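Local coordinates for protein histone-lysine N-methyltransferase, H3 lysine-9 specific SUVH6 (PDB 6A5K) that probably transfers methyl groups from S-adenosylmethionine to histone H3 and recognises methylated non-CG DNA through its SRA domain, joining DNA methylation to a histone mark, at residues G75-Y80 against I486-E491; K352-I357 against C369-P374; F403-R408 against F439-A444; Y462-L467 against M479-D484. The protein carries 1 engineered substitution. All blocks are in the same frame, centred on the assembly; numbering follows the deposited sequence.

Contact 1 of 4, residues G75-Y80 against I486-E491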
loop_
_atom_site.group_PDB
_atom_site.type_symbol
_atom_site.label_atom_id
_atom_site.label_comp_id
_atom_site.label_asym_id
_atom_site.label_seq_id
_atom_site.Cartn_x
_atom_site.Cartn_y
_atom_site.Cartn_z
ATOM N N GLY A 75 -11.053 -6.297 4.738
ATOM C CA GLY A 75 -10.276 -5.077 4.865
ATOM C C GLY A 75 -9.436 -4.746 3.640
ATOM O O GLY A 75 -8.991 -3.602 3.495
ATOM N N ASP A 76 -9.229 -5.728 2.758
ATOM C CA ASP A 76 -8.432 -5.512 1.546
ATOM C C ASP A 76 -9.014 -4.371 0.715
ATOM O O ASP A 76 -10.234 -4.207 0.634
ATOM C CB ASP A 76 -8.361 -6.776 0.684
ATOM C CG ASP A 76 -7.348 -7.795 1.198
ATOM O OD1 ASP A 76 -6.587 -7.486 2.143
ATOM O OD2 ASP A 76 -7.312 -8.917 0.642
ATOM N N GLU A 77 -8.141 -3.588 0.092
ATOM C CA GLU A 77 -8.589 -2.446 -0.694
ATOM C C GLU A 77 -8.115 -2.532 -2.134
ATOM O O GLU A 77 -7.106 -3.180 -2.433
ATOM C CB GLU A 77 -8.114 -1.135 -0.055
ATOM C CG GLU A 77 -8.663 -0.947 1.361
ATOM C CD GLU A 77 -8.646 0.499 1.819
ATOM O OE1 GLU A 77 -8.056 1.339 1.109
ATOM O OE2 GLU A 77 -9.243 0.791 2.883
ATOM N N PHE A 78 -8.866 -1.869 -3.008
ATOM C CA PHE A 78 -8.659 -1.890 -4.446
ATOM C C PHE A 78 -8.878 -0.480 -4.990
ATOM O O PHE A 78 -9.771 0.236 -4.526
ATOM C CB PHE A 78 -9.621 -2.878 -5.111
ATOM C CG PHE A 78 -9.722 -4.192 -4.389
ATOM C CD1 PHE A 78 -10.706 -4.396 -3.425
ATOM C CD2 PHE A 78 -8.811 -5.207 -4.640
ATOM C CE1 PHE A 78 -10.784 -5.596 -2.740
ATOM C CE2 PHE A 78 -8.887 -6.417 -3.961
ATOM C CZ PHE A 78 -9.878 -6.608 -3.010
ATOM N N GLN A 79 -8.060 -0.070 -5.951
ATOM C CA GLN A 79 -8.249 1.230 -6.590
ATOM C C GLN A 79 -9.277 1.138 -7.714
ATOM O O GLN A 79 -10.161 1.994 -7.849
ATOM C CB GLN A 79 -6.931 1.764 -7.151
ATOM C CG GLN A 79 -7.065 3.163 -7.758
ATOM C CD GLN A 79 -5.785 3.647 -8.403
ATOM O OE1 GLN A 79 -4.701 3.159 -8.092
ATOM N NE2 GLN A 79 -5.904 4.609 -9.312
ATOM N N TYR A 80 -9.162 0.086 -8.513
ATOM C CA TYR A 80 -10.007 -0.075 -9.686
ATOM C C TYR A 80 -10.986 -1.230 -9.542
ATOM O O TYR A 80 -10.647 -2.286 -9.000
ATOM C CB TYR A 80 -9.151 -0.299 -10.926
ATOM C CG TYR A 80 -8.214 0.834 -11.276
ATOM C CD1 TYR A 80 -8.668 1.943 -11.976
ATOM C CD2 TYR A 80 -6.858 0.772 -10.952
ATOM C CE1 TYR A 80 -7.813 2.965 -12.323
ATOM C CE2 TYR A 80 -5.997 1.803 -11.294
ATOM C CZ TYR A 80 -6.482 2.891 -11.983
ATOM O OH TYR A 80 -5.643 3.916 -12.341
ATOM N N ILE A 486 -2.538 -0.226 0.954
ATOM C CA ILE A 486 -2.586 -0.721 2.327
ATOM C C ILE A 486 -3.843 -0.237 3.057
ATOM O O ILE A 486 -4.148 0.947 3.035
ATOM C CB ILE A 486 -1.335 -0.282 3.115
ATOM C CG1 ILE A 486 -0.061 -0.648 2.341
ATOM C CG2 ILE A 486 -1.324 -0.921 4.496
ATOM C CD1 ILE A 486 1.242 -0.154 3.019
ATOM N N PRO A 487 -4.579 -1.162 3.696
ATOM C CA PRO A 487 -5.739 -0.780 4.507
ATOM C C PRO A 487 -5.317 0.076 5.683
ATOM O O PRO A 487 -4.175 -0.045 6.125
ATOM C CB PRO A 487 -6.301 -2.127 4.993
ATOM C CG PRO A 487 -5.711 -3.154 4.067
ATOM C CD PRO A 487 -4.368 -2.621 3.686
ATOM N N PRO A 488 -6.220 0.928 6.195
ATOM C CA PRO A 488 -5.859 1.698 7.389
ATOM C C PRO A 488 -5.551 0.768 8.555
ATOM O O PRO A 488 -6.178 -0.293 8.672
ATOM C CB PRO A 488 -7.108 2.551 7.661
ATOM C CG PRO A 488 -8.218 1.837 6.970
ATOM C CD PRO A 488 -7.607 1.170 5.769
ATOM N N LEU A 489 -4.556 1.150 9.352
ATOM C CA LEU A 489 -4.184 0.482 10.604
ATOM C C LEU A 489 -3.525 -0.882 10.408
ATOM O O LEU A 489 -3.266 -1.581 11.381
ATOM C CB LEU A 489 -5.409 0.346 11.520
ATOM C CG LEU A 489 -6.068 1.668 11.930
ATOM C CD1 LEU A 489 -7.387 1.416 12.650
ATOM C CD2 LEU A 489 -5.132 2.509 12.798
ATOM N N GLN A 490 -3.261 -1.270 9.162
ATOM C CA GLN A 490 -2.498 -2.490 8.910
ATOM C C GLN A 490 -1.035 -2.231 9.244
ATOM O O GLN A 490 -0.492 -1.181 8.881
ATOM C CB GLN A 490 -2.639 -2.952 7.453
ATOM C CG GLN A 490 -1.815 -4.196 7.117
ATOM C CD GLN A 490 -2.036 -4.706 5.700
ATOM O OE1 GLN A 490 -1.214 -4.479 4.805
ATOM N NE2 GLN A 490 -3.141 -5.422 5.493
ATOM N N GLU A 491 -0.395 -3.169 9.939
ATOM C CA GLU A 491 1.003 -2.957 10.307
ATOM C C GLU A 491 1.874 -2.817 9.053
ATOM O O GLU A 491 1.743 -3.593 8.096
ATOM C CB GLU A 491 1.525 -4.091 11.188
ATOM C CG GLU A 491 2.936 -3.828 11.718
ATOM C CD GLU A 491 3.415 -4.868 12.717
ATOM O OE1 GLU A 491 2.666 -5.826 13.014
ATOM O OE2 GLU A 491 4.551 -4.718 13.211
HETATM O O HOH W 1 -4.267 -5.834 2.784
HETATM O O HOH W 2 -5.407 1.333 0.353
#
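Gly75 and Glu77 meet the Pro487-Pro488 pair in a small, mostly van der Waals interface. Gly75 O rests 3.4 Å from Pro487 CG and equally near CB, at the rim of the ring. Glu77 has CG beside its own backbone N (chi1 -61°) and is extended from there, which carries the carboxylate across Pro488 at about a right angle, OE2 lying 3.3 Å from Pro488 CD. The prolines begin a type II turn that ends at Gln490, closed by a weak, long bond from Gln490 N to Pro487 O.

Polar contact across the interface is relayed by water. One molecule gives a hydrogen to Asp76 OD1 (2.9 Å) and accepts one from Gln490 NE2 (3.0 Å). A second donates to Glu77 OE1 at 2.8 Å and, weakly, to Ile486 O. Both acids also bear salt bridges, Asp76 to Arg7 and Glu77 to Lys177. Replacing Glu77 by alanine would probably leave Lys177 without this charge mate, the second water without its stronger partner and Pro488 CD without its cover.

Strand 77-78 lies beside the long strand 190-205 of the SRA sheet, with Phe78 against helices 5-29 and 81-87, whereas 486-491 links SET strands 477-482 and 491-494; the contact therefore joins the two domains.

Contact 2 of 4, residues K352-I357 against C369-P374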
loop_
_atom_site.group_PDB
_atom_site.type_symbol
_atom_site.label_atom_id
_atom_site.label_comp_id
_atom_site.label_asym_id
_atom_site.label_seq_id
_atom_site.Cartn_x
_atom_site.Cartn_y
_atom_site.Cartn_z
ATOM N N LYS A 352 4.163 12.599 4.947
ATOM C CA LYS A 352 2.871 13.213 4.650
ATOM C C LYS A 352 1.723 12.423 5.287
ATOM O O LYS A 352 0.629 12.950 5.489
ATOM C CB LYS A 352 2.651 13.315 3.138
ATOM C CG LYS A 352 3.597 14.260 2.413
ATOM C CD LYS A 352 3.550 15.650 3.018
ATOM C CE LYS A 352 4.650 16.534 2.450
ATOM N NZ LYS A 352 4.617 17.899 3.045
ATOM N N LEU A 353 1.977 11.155 5.595
ATOM C CA LEU A 353 0.949 10.271 6.146
ATOM C C LEU A 353 0.870 10.346 7.669
ATOM O O LEU A 353 1.875 10.589 8.335
ATOM C CB LEU A 353 1.223 8.829 5.720
ATOM C CG LEU A 353 1.187 8.563 4.219
ATOM C CD1 LEU A 353 1.796 7.185 3.906
ATOM C CD2 LEU A 353 -0.243 8.657 3.737
ATOM N N PRO A 354 -0.333 10.126 8.227
ATOM C CA PRO A 354 -0.498 10.095 9.686
ATOM C C PRO A 354 -0.038 8.763 10.285
ATOM O O PRO A 354 -0.799 7.795 10.316
ATOM C CB PRO A 354 -2.004 10.300 9.872
ATOM C CG PRO A 354 -2.611 9.740 8.632
ATOM C CD PRO A 354 -1.617 9.982 7.518
ATOM N N LEU A 355 1.205 8.720 10.751
ATOM C CA LEU A 355 1.759 7.497 11.324
ATOM C C LEU A 355 1.582 7.445 12.835
ATOM O O LEU A 355 1.459 8.478 13.502
ATOM C CB LEU A 355 3.245 7.366 10.981
ATOM C CG LEU A 355 3.617 7.442 9.501
ATOM C CD1 LEU A 355 5.119 7.297 9.323
ATOM C CD2 LEU A 355 2.870 6.376 8.702
ATOM N N GLU A 356 1.561 6.227 13.364
ATOM C CA GLU A 356 1.608 6.014 14.806
ATOM C C GLU A 356 2.342 4.710 15.101
ATOM O O GLU A 356 2.390 3.814 14.250
ATOM C CB GLU A 356 0.197 5.999 15.405
ATOM C CG GLU A 356 -0.550 4.686 15.270
ATOM C CD GLU A 356 -1.942 4.738 15.891
ATOM O OE1 GLU A 356 -2.354 5.824 16.358
ATOM O OE2 GLU A 356 -2.624 3.691 15.918
ATOM N N ILE A 357 2.952 4.616 16.283
ATOM C CA ILE A 357 3.503 3.339 16.712
ATOM C C ILE A 357 2.535 2.673 17.680
ATOM O O ILE A 357 1.742 3.340 18.360
ATOM C CB ILE A 357 4.901 3.467 17.364
ATOM C CG1 ILE A 357 4.837 4.200 18.711
ATOM C CG2 ILE A 357 5.880 4.142 16.405
ATOM C CD1 ILE A 357 6.142 4.124 19.495
ATOM N N CYS A 369 -0.499 3.200 9.976
ATOM C CA CYS A 369 -1.017 4.486 9.514
ATOM C C CYS A 369 -2.510 4.609 9.814
ATOM O O CYS A 369 -3.249 3.633 9.699
ATOM C CB CYS A 369 -0.760 4.648 8.016
ATOM S SG CYS A 369 -1.286 6.230 7.330
ATOM N N LEU A 370 -2.950 5.805 10.203
ATOM C CA LEU A 370 -4.354 6.014 10.559
ATOM C C LEU A 370 -5.275 6.012 9.341
ATOM O O LEU A 370 -6.485 5.868 9.479
ATOM C CB LEU A 370 -4.531 7.324 11.330
ATOM C CG LEU A 370 -4.007 7.363 12.768
ATOM C CD1 LEU A 370 -4.320 8.708 13.417
ATOM C CD2 LEU A 370 -4.604 6.229 13.583
ATOM N N LYS A 371 -4.716 6.171 8.148
ATOM C CA LYS A 371 -5.535 6.022 6.948
ATOM C C LYS A 371 -4.923 5.045 5.955
ATOM O O LYS A 371 -3.808 4.558 6.148
ATOM C CB LYS A 371 -5.770 7.380 6.284
ATOM C CG LYS A 371 -4.562 7.961 5.592
ATOM C CD LYS A 371 -4.788 9.425 5.230
ATOM C CE LYS A 371 -5.584 10.151 6.308
ATOM N NZ LYS A 371 -5.825 11.584 5.967
ATOM N N SER A 372 -5.669 4.747 4.898
ATOM C CA SER A 372 -5.180 3.840 3.876
ATOM C C SER A 372 -4.025 4.480 3.115
ATOM O O SER A 372 -3.925 5.702 3.025
ATOM C CB SER A 372 -6.310 3.431 2.921
ATOM O OG SER A 372 -6.821 4.542 2.213
ATOM N N ILE A 373 -3.141 3.642 2.589
ATOM C CA ILE A 373 -1.970 4.130 1.874
ATOM C C ILE A 373 -1.986 3.652 0.423
ATOM O O ILE A 373 -1.957 2.451 0.166
ATOM C CB ILE A 373 -0.672 3.667 2.555
ATOM C CG1 ILE A 373 -0.580 4.235 3.978
ATOM C CG2 ILE A 373 0.544 4.097 1.734
ATOM C CD1 ILE A 373 0.534 3.609 4.801
ATOM N N PRO A 374 -2.055 4.596 -0.531
ATOM C CA PRO A 374 -2.038 4.224 -1.953
ATOM C C PRO A 374 -0.729 3.544 -2.343
ATOM O O PRO A 374 0.335 3.946 -1.868
ATOM C CB PRO A 374 -2.191 5.572 -2.681
ATOM C CG PRO A 374 -2.795 6.498 -1.662
ATOM C CD PRO A 374 -2.229 6.047 -0.337
#
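Pro354 is the central bump, its ring lodged against the thiol of Cys369 and the aliphatic chain of Lys371. Pro354 CD comes within 3.8 Å of Cys369 SG, while Pro354 CG meets Lys371 CE at 3.8 Å; the lysine chain, bent at chi3, crosses at about a right angle along the CG-CD edge of the ring. The other shoulder of the ring abuts Leu370 CB. Next along the chain, Leu353 pushes its CD1 into a shallow cup made by CG1, CG2 and CD1 of Ile373, closest to CG1 at 3.8 Å; both residues also touch Ile379 of strand 378-381.

Cys369 fills the hollow between these bumps. Its SG stands anti to the backbone N (chi1 -177°), which tucks the sulfur in beside Leu353 CB and lets Cys369 SG accept a hydrogen bond from Lys371 N (3.5 Å). On the same face of the sheet Leu355 CD2 lies 4.1 Å from Cys369 CB, where the two residues form an antiparallel non-hydrogen-bonded pair. At the far end the Leu370 and Glu356 side chains cross at about a right angle, Leu370 CD2 touching the carboxylate 3.6 Å from Glu356 OE1.

Strands 355-359 and 365-369 part here at the open end of their hairpin. One backbone hydrogen bond, Leu370 N to Pro354 O (2.9 Å, 169°), fixes the junction; apolar fit does the rest, with the Glu356 charge met by Arg368 and Arg239.

Contact 3 of 4, residues F403-R408 against F439-A444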
loop_
_atom_site.group_PDB
_atom_site.type_symbol
_atom_site.label_atom_id
_atom_site.label_comp_id
_atom_site.label_asym_id
_atom_site.label_seq_id
_atom_site.Cartn_x
_atom_site.Cartn_y
_atom_site.Cartn_z
ATOM N N PHE A 403 20.295 -0.396 10.105
ATOM C CA PHE A 403 19.944 -0.648 8.712
ATOM C C PHE A 403 21.225 -0.740 7.896
ATOM O O PHE A 403 21.913 0.260 7.693
ATOM C CB PHE A 403 19.032 0.441 8.139
ATOM C CG PHE A 403 18.433 0.082 6.801
ATOM C CD1 PHE A 403 19.154 0.256 5.630
ATOM C CD2 PHE A 403 17.149 -0.446 6.720
ATOM C CE1 PHE A 403 18.606 -0.080 4.397
ATOM C CE2 PHE A 403 16.596 -0.780 5.495
ATOM C CZ PHE A 403 17.327 -0.592 4.332
ATOM N N ASP A 404 21.532 -1.946 7.433
ATOM C CA ASP A 404 22.709 -2.188 6.609
ATOM C C ASP A 404 22.413 -1.706 5.187
ATOM O O ASP A 404 21.575 -2.283 4.501
ATOM C CB ASP A 404 23.062 -3.683 6.638
ATOM C CG ASP A 404 24.386 -4.002 5.961
ATOM O OD1 ASP A 404 24.718 -3.395 4.926
ATOM O OD2 ASP A 404 25.096 -4.887 6.473
ATOM N N ILE A 405 23.089 -0.646 4.752
ATOM C CA ILE A 405 22.814 -0.052 3.441
ATOM C C ILE A 405 23.323 -0.946 2.303
ATOM O O ILE A 405 24.403 -1.527 2.397
ATOM C CB ILE A 405 23.457 1.353 3.315
ATOM C CG1 ILE A 405 22.880 2.306 4.375
ATOM C CG2 ILE A 405 23.277 1.922 1.914
ATOM C CD1 ILE A 405 23.511 3.689 4.362
ATOM N N GLY A 406 22.527 -1.076 1.245
ATOM C CA GLY A 406 22.974 -1.730 0.023
ATOM C C GLY A 406 22.372 -3.092 -0.272
ATOM O O GLY A 406 21.908 -3.787 0.637
ATOM N N ASN A 407 22.399 -3.472 -1.552
ATOM C CA ASN A 407 21.932 -4.792 -2.015
ATOM C C ASN A 407 20.509 -5.178 -1.625
ATOM O O ASN A 407 20.265 -6.314 -1.215
ATOM C CB ASN A 407 22.865 -5.908 -1.516
ATOM C CG ASN A 407 24.298 -5.717 -1.949
ATOM O OD1 ASN A 407 25.167 -5.412 -1.132
ATOM N ND2 ASN A 407 24.550 -5.861 -3.249
ATOM N N ARG A 408 19.569 -4.252 -1.740
ATOM C CA ARG A 408 18.200 -4.562 -1.353
ATOM C C ARG A 408 17.208 -4.424 -2.487
ATOM O O ARG A 408 16.027 -4.751 -2.327
ATOM C CB ARG A 408 17.764 -3.676 -0.200
ATOM C CG ARG A 408 18.484 -3.995 1.074
ATOM C CD ARG A 408 18.121 -2.980 2.088
ATOM N NE ARG A 408 18.929 -3.103 3.283
ATOM C CZ ARG A 408 18.526 -3.701 4.394
ATOM N NH1 ARG A 408 17.319 -4.253 4.459
ATOM N NH2 ARG A 408 19.338 -3.741 5.430
ATOM N N PHE A 439 28.446 1.161 4.578
ATOM C CA PHE A 439 27.841 1.980 5.627
ATOM C C PHE A 439 26.510 1.459 6.156
ATOM O O PHE A 439 25.787 0.740 5.472
ATOM C CB PHE A 439 27.671 3.415 5.131
ATOM C CG PHE A 439 28.982 4.113 4.873
ATOM C CD1 PHE A 439 29.662 3.915 3.681
ATOM C CD2 PHE A 439 29.547 4.936 5.834
ATOM C CE1 PHE A 439 30.871 4.540 3.442
ATOM C CE2 PHE A 439 30.756 5.566 5.601
ATOM C CZ PHE A 439 31.419 5.365 4.408
ATOM N N THR A 440 26.206 1.862 7.386
ATOM C CA THR A 440 25.036 1.399 8.126
ATOM C C THR A 440 24.409 2.584 8.851
ATOM O O THR A 440 25.117 3.504 9.272
ATOM C CB THR A 440 25.427 0.290 9.142
ATOM O OG1 THR A 440 25.829 -0.888 8.431
ATOM C CG2 THR A 440 24.270 -0.061 10.096
ATOM N N ILE A 441 23.088 2.583 8.976
ATOM C CA ILE A 441 22.405 3.603 9.757
ATOM C C ILE A 441 22.058 3.040 11.131
ATOM O O ILE A 441 21.359 2.030 11.239
ATOM C CB ILE A 441 21.117 4.100 9.062
ATOM C CG1 ILE A 441 21.417 4.591 7.645
ATOM C CG2 ILE A 441 20.485 5.215 9.868
ATOM C CD1 ILE A 441 20.206 4.588 6.739
ATOM N N ASP A 442 22.571 3.689 12.173
ATOM C CA ASP A 442 22.342 3.282 13.552
ATOM C C ASP A 442 21.263 4.167 14.157
ATOM O O ASP A 442 21.497 5.346 14.415
ATOM C CB ASP A 442 23.646 3.378 14.357
ATOM C CG ASP A 442 23.492 2.934 15.814
ATOM O OD1 ASP A 442 22.359 2.703 16.279
ATOM O OD2 ASP A 442 24.526 2.819 16.506
ATOM N N ALA A 443 20.084 3.596 14.392
ATOM C CA ALA A 443 18.972 4.355 14.957
ATOM C C ALA A 443 18.671 3.980 16.411
ATOM O O ALA A 443 17.578 4.256 16.909
ATOM C CB ALA A 443 17.718 4.164 14.094
ATOM N N ALA A 444 19.630 3.355 17.089
ATOM C CA ALA A 444 19.393 2.858 18.447
ATOM C C ALA A 444 19.267 3.984 19.457
ATOM O O ALA A 444 18.345 3.992 20.273
ATOM C CB ALA A 444 20.498 1.910 18.874
HETATM O O HOH W 3 26.561 -1.775 4.600
#
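Phe403, Asp404 and Ile405 form part of the outer strand 402-406 of the SET domain's three-stranded antiparallel sheet, paired with Phe439, Thr440 and Ile441 of its central strand. Phe403 and Ile441 exchange two backbone bonds, Phe403 N to Ile441 O and Ile441 N to Phe403 O, both 2.9 Å. Ile405 N adds a longer bond to Phe439 O (3.1 Å).

On the face carrying Phe403 and Ile441, Ile405 crosses Ile441 at about a right angle, CD1 4.0 Å from CG1. The side chain of Phe403, also against Tyr382, is about 8 Å from the bound S-adenosylmethionine. On the other face Thr440 CG2 packs 3.4 Å from Phe403 O, leaving OG1 to bond Asp389. Arg408 folds back along the outer strand: its NE (3.0 Å) and NH2 (2.8 Å) grip Asp404 O side-on, with that oxygen in the guanidinium plane, and one face of the guanidinium lies over a face of the Phe403 ring, offset toward its rim.

The backbone bonds thus set the register, while Arg408 satisfies a carbonyl turned off the sheet's outer edge, probably polarising it.

Contact 4 of 4, residues Y462-L467 against M479-D484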
loop_
_atom_site.group_PDB
_atom_site.type_symbol
_atom_site.label_atom_id
_atom_site.label_comp_id
_atom_site.label_asym_id
_atom_site.label_seq_id
_atom_site.Cartn_x
_atom_site.Cartn_y
_atom_site.Cartn_z
ATOM N N TYR A 462 8.819 -1.547 0.857
ATOM C CA TYR A 462 10.197 -1.867 0.519
ATOM C C TYR A 462 11.077 -0.641 0.671
ATOM O O TYR A 462 10.593 0.503 0.625
ATOM C CB TYR A 462 10.326 -2.423 -0.908
ATOM C CG TYR A 462 9.823 -1.510 -2.002
ATOM C CD1 TYR A 462 8.509 -1.586 -2.436
ATOM C CD2 TYR A 462 10.670 -0.580 -2.618
ATOM C CE1 TYR A 462 8.034 -0.764 -3.445
ATOM C CE2 TYR A 462 10.197 0.251 -3.630
ATOM C CZ TYR A 462 8.876 0.151 -4.038
ATOM O OH TYR A 462 8.378 0.951 -5.053
ATOM N N ALA A 463 12.373 -0.898 0.835
ATOM C CA ALA A 463 13.378 0.156 0.940
ATOM C C ALA A 463 13.864 0.566 -0.445
ATOM O O ALA A 463 14.063 -0.271 -1.327
ATOM C CB ALA A 463 14.555 -0.302 1.806
ATOM N N GLN A 464 14.045 1.867 -0.621
ATOM C CA GLN A 464 14.423 2.453 -1.892
ATOM C C GLN A 464 15.512 3.488 -1.651
ATOM O O GLN A 464 15.316 4.440 -0.887
ATOM C CB GLN A 464 13.216 3.102 -2.568
ATOM C CG GLN A 464 13.531 3.845 -3.858
ATOM C CD GLN A 464 14.116 2.922 -4.914
ATOM O OE1 GLN A 464 13.477 1.950 -5.327
ATOM N NE2 GLN A 464 15.345 3.211 -5.347
ATOM N N ASN A 465 16.657 3.298 -2.295
ATOM C CA ASN A 465 17.752 4.258 -2.192
ATOM C C ASN A 465 17.437 5.516 -2.990
ATOM O O ASN A 465 17.051 5.429 -4.156
ATOM C CB ASN A 465 19.063 3.639 -2.683
ATOM C CG ASN A 465 19.610 2.592 -1.728
ATOM O OD1 ASN A 465 19.210 2.522 -0.570
ATOM N ND2 ASN A 465 20.539 1.778 -2.212
ATOM N N VAL A 466 17.596 6.677 -2.355
ATOM C CA VAL A 466 17.341 7.961 -3.012
ATOM C C VAL A 466 18.495 8.934 -2.768
ATOM O O VAL A 466 19.009 9.037 -1.656
ATOM C CB VAL A 466 16.011 8.610 -2.529
ATOM C CG1 VAL A 466 15.788 9.977 -3.199
ATOM C CG2 VAL A 466 14.825 7.694 -2.825
ATOM N N LEU A 467 18.906 9.631 -3.821
ATOM C CA LEU A 467 19.884 10.706 -3.702
ATOM C C LEU A 467 19.258 12.028 -4.131
ATOM O O LEU A 467 18.525 12.064 -5.123
ATOM C CB LEU A 467 21.121 10.402 -4.552
ATOM C CG LEU A 467 21.960 9.208 -4.085
ATOM C CD1 LEU A 467 22.944 8.773 -5.166
ATOM C CD2 LEU A 467 22.697 9.558 -2.791
HETATM N N MSE A 479 14.624 5.247 1.805
HETATM C CA MSE A 479 13.243 5.721 1.796
HETATM C C MSE A 479 12.285 4.552 1.627
HETATM O O MSE A 479 12.432 3.774 0.689
HETATM C CB MSE A 479 13.032 6.724 0.658
HETATM C CG MSE A 479 14.078 7.849 0.620
HETATM SE SE MSE A 479 14.003 8.885 2.254
HETATM C CE MSE A 479 14.583 10.627 1.576
ATOM N N PHE A 480 11.292 4.433 2.503
ATOM C CA PHE A 480 10.325 3.345 2.361
ATOM C C PHE A 480 9.124 3.720 1.497
ATOM O O PHE A 480 8.584 4.825 1.608
ATOM C CB PHE A 480 9.849 2.884 3.736
ATOM C CG PHE A 480 10.949 2.352 4.589
ATOM C CD1 PHE A 480 11.466 1.090 4.354
ATOM C CD2 PHE A 480 11.481 3.113 5.618
ATOM C CE1 PHE A 480 12.486 0.588 5.135
ATOM C CE2 PHE A 480 12.507 2.620 6.395
ATOM C CZ PHE A 480 13.006 1.357 6.155
ATOM N N PHE A 481 8.715 2.781 0.642
ATOM C CA PHE A 481 7.555 2.941 -0.234
ATOM C C PHE A 481 6.570 1.778 -0.060
ATOM O O PHE A 481 6.981 0.640 0.167
ATOM C CB PHE A 481 7.982 3.000 -1.706
ATOM C CG PHE A 481 8.631 4.294 -2.110
ATOM C CD1 PHE A 481 9.995 4.492 -1.916
ATOM C CD2 PHE A 481 7.884 5.300 -2.702
ATOM C CE1 PHE A 481 10.598 5.680 -2.291
ATOM C CE2 PHE A 481 8.487 6.496 -3.082
ATOM C CZ PHE A 481 9.834 6.681 -2.883
ATOM N N ALA A 482 5.278 2.060 -0.198
ATOM C CA ALA A 482 4.258 1.004 -0.190
ATOM C C ALA A 482 4.264 0.189 -1.487
ATOM O O ALA A 482 4.339 0.752 -2.581
ATOM C CB ALA A 482 2.872 1.612 0.039
ATOM N N GLN A 483 4.174 -1.137 -1.374
ATOM C CA GLN A 483 4.017 -1.977 -2.564
ATOM C C GLN A 483 2.649 -2.675 -2.618
ATOM O O GLN A 483 2.441 -3.596 -3.407
ATOM C CB GLN A 483 5.156 -3.009 -2.663
ATOM C CG GLN A 483 5.284 -4.003 -1.507
ATOM C CD GLN A 483 6.317 -5.086 -1.809
ATOM O OE1 GLN A 483 7.100 -4.964 -2.753
ATOM N NE2 GLN A 483 6.311 -6.154 -1.020
ATOM N N ASP A 484 1.723 -2.214 -1.779
ATOM C CA ASP A 484 0.305 -2.559 -1.866
ATOM C C ASP A 484 -0.516 -1.292 -1.686
ATOM O O ASP A 484 0.000 -0.281 -1.218
ATOM C CB ASP A 484 -0.127 -3.551 -0.781
ATOM C CG ASP A 484 0.709 -4.809 -0.753
ATOM O OD1 ASP A 484 1.158 -5.182 0.353
ATOM O OD2 ASP A 484 0.882 -5.442 -1.815
HETATM O O HOH W 4 5.506 0.600 -5.307
#
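Tyr462 has CG between its backbone N and carbonyl carbon (chi1 58°), a rotation that lays the ring over Phe481 in the opposing strand. Phe481 CB makes a CH-pi contact with one face, 4.1 Å from the ring centroid and 24° off the normal. Gln483, with a similar first torsion, brings its CB to the edge of the same ring, 3.6 Å from Tyr462 CD1; its amide nitrogen is held by Pro459 O. The phenol oxygen of Tyr462 is tied by a water molecule (2.9 Å) that donates to Ala482 O. Were Tyr462 replaced by alanine, Phe481 CB and the Gln483 chain would probably lose their aromatic neighbour, and the water its phenol partner.

Gln464 sets CB and CG obliquely against the Phe481 ring, Gln464 CB 3.6 Å from Phe481 CD1, and its bend at chi2 turns the amide so that NE2 reaches the carbonyls of Asn465 and Lys326. Farther along, Val466 CG2 presses on CG of Met479 (modelled as selenomethionine) at 3.5 Å, the two chains crossing at about a right angle. On the other face Ala463 CB meets Phe480 CE1 at 4.0 Å.

Paired backbone bonds underlie these contacts, two between Tyr462 and Phe481 and two between Gln464 and Met479; the shortest is Gln464 N to Met479 O at 2.8 Å. Ala463 and Phe480 form the non-hydrogen-bonded pair between them. This is the ladder of an antiparallel beta hairpin, here the two inner strands of a four-stranded SET-domain sheet flanked by strands 328-330 and 378-381.

Along the chain, contact 1 spans the other three, its segments lying in the SRA and SET regions; contacts 2, 3 and 4 follow one another between them. Contacts 1 and 2, with centres about 11 Å apart, touch through probable backbone hydrogen bonds, Leu489 N to Cys369 O (2.8 Å) and Ile486 N to Ile373 O (2.9 Å). Contact 2 meets contact 4 where Ile373 packs on Ala482, and contact 4 meets contact 3 where Phe403 reaches Ala463 and Phe480. Contacts 1 and 3 lie about 29 Å apart, centre to centre, without touching. A continuous chain of packing thus runs from the SRA junction through successive SET sheets toward the S-adenosylmethionine pocket.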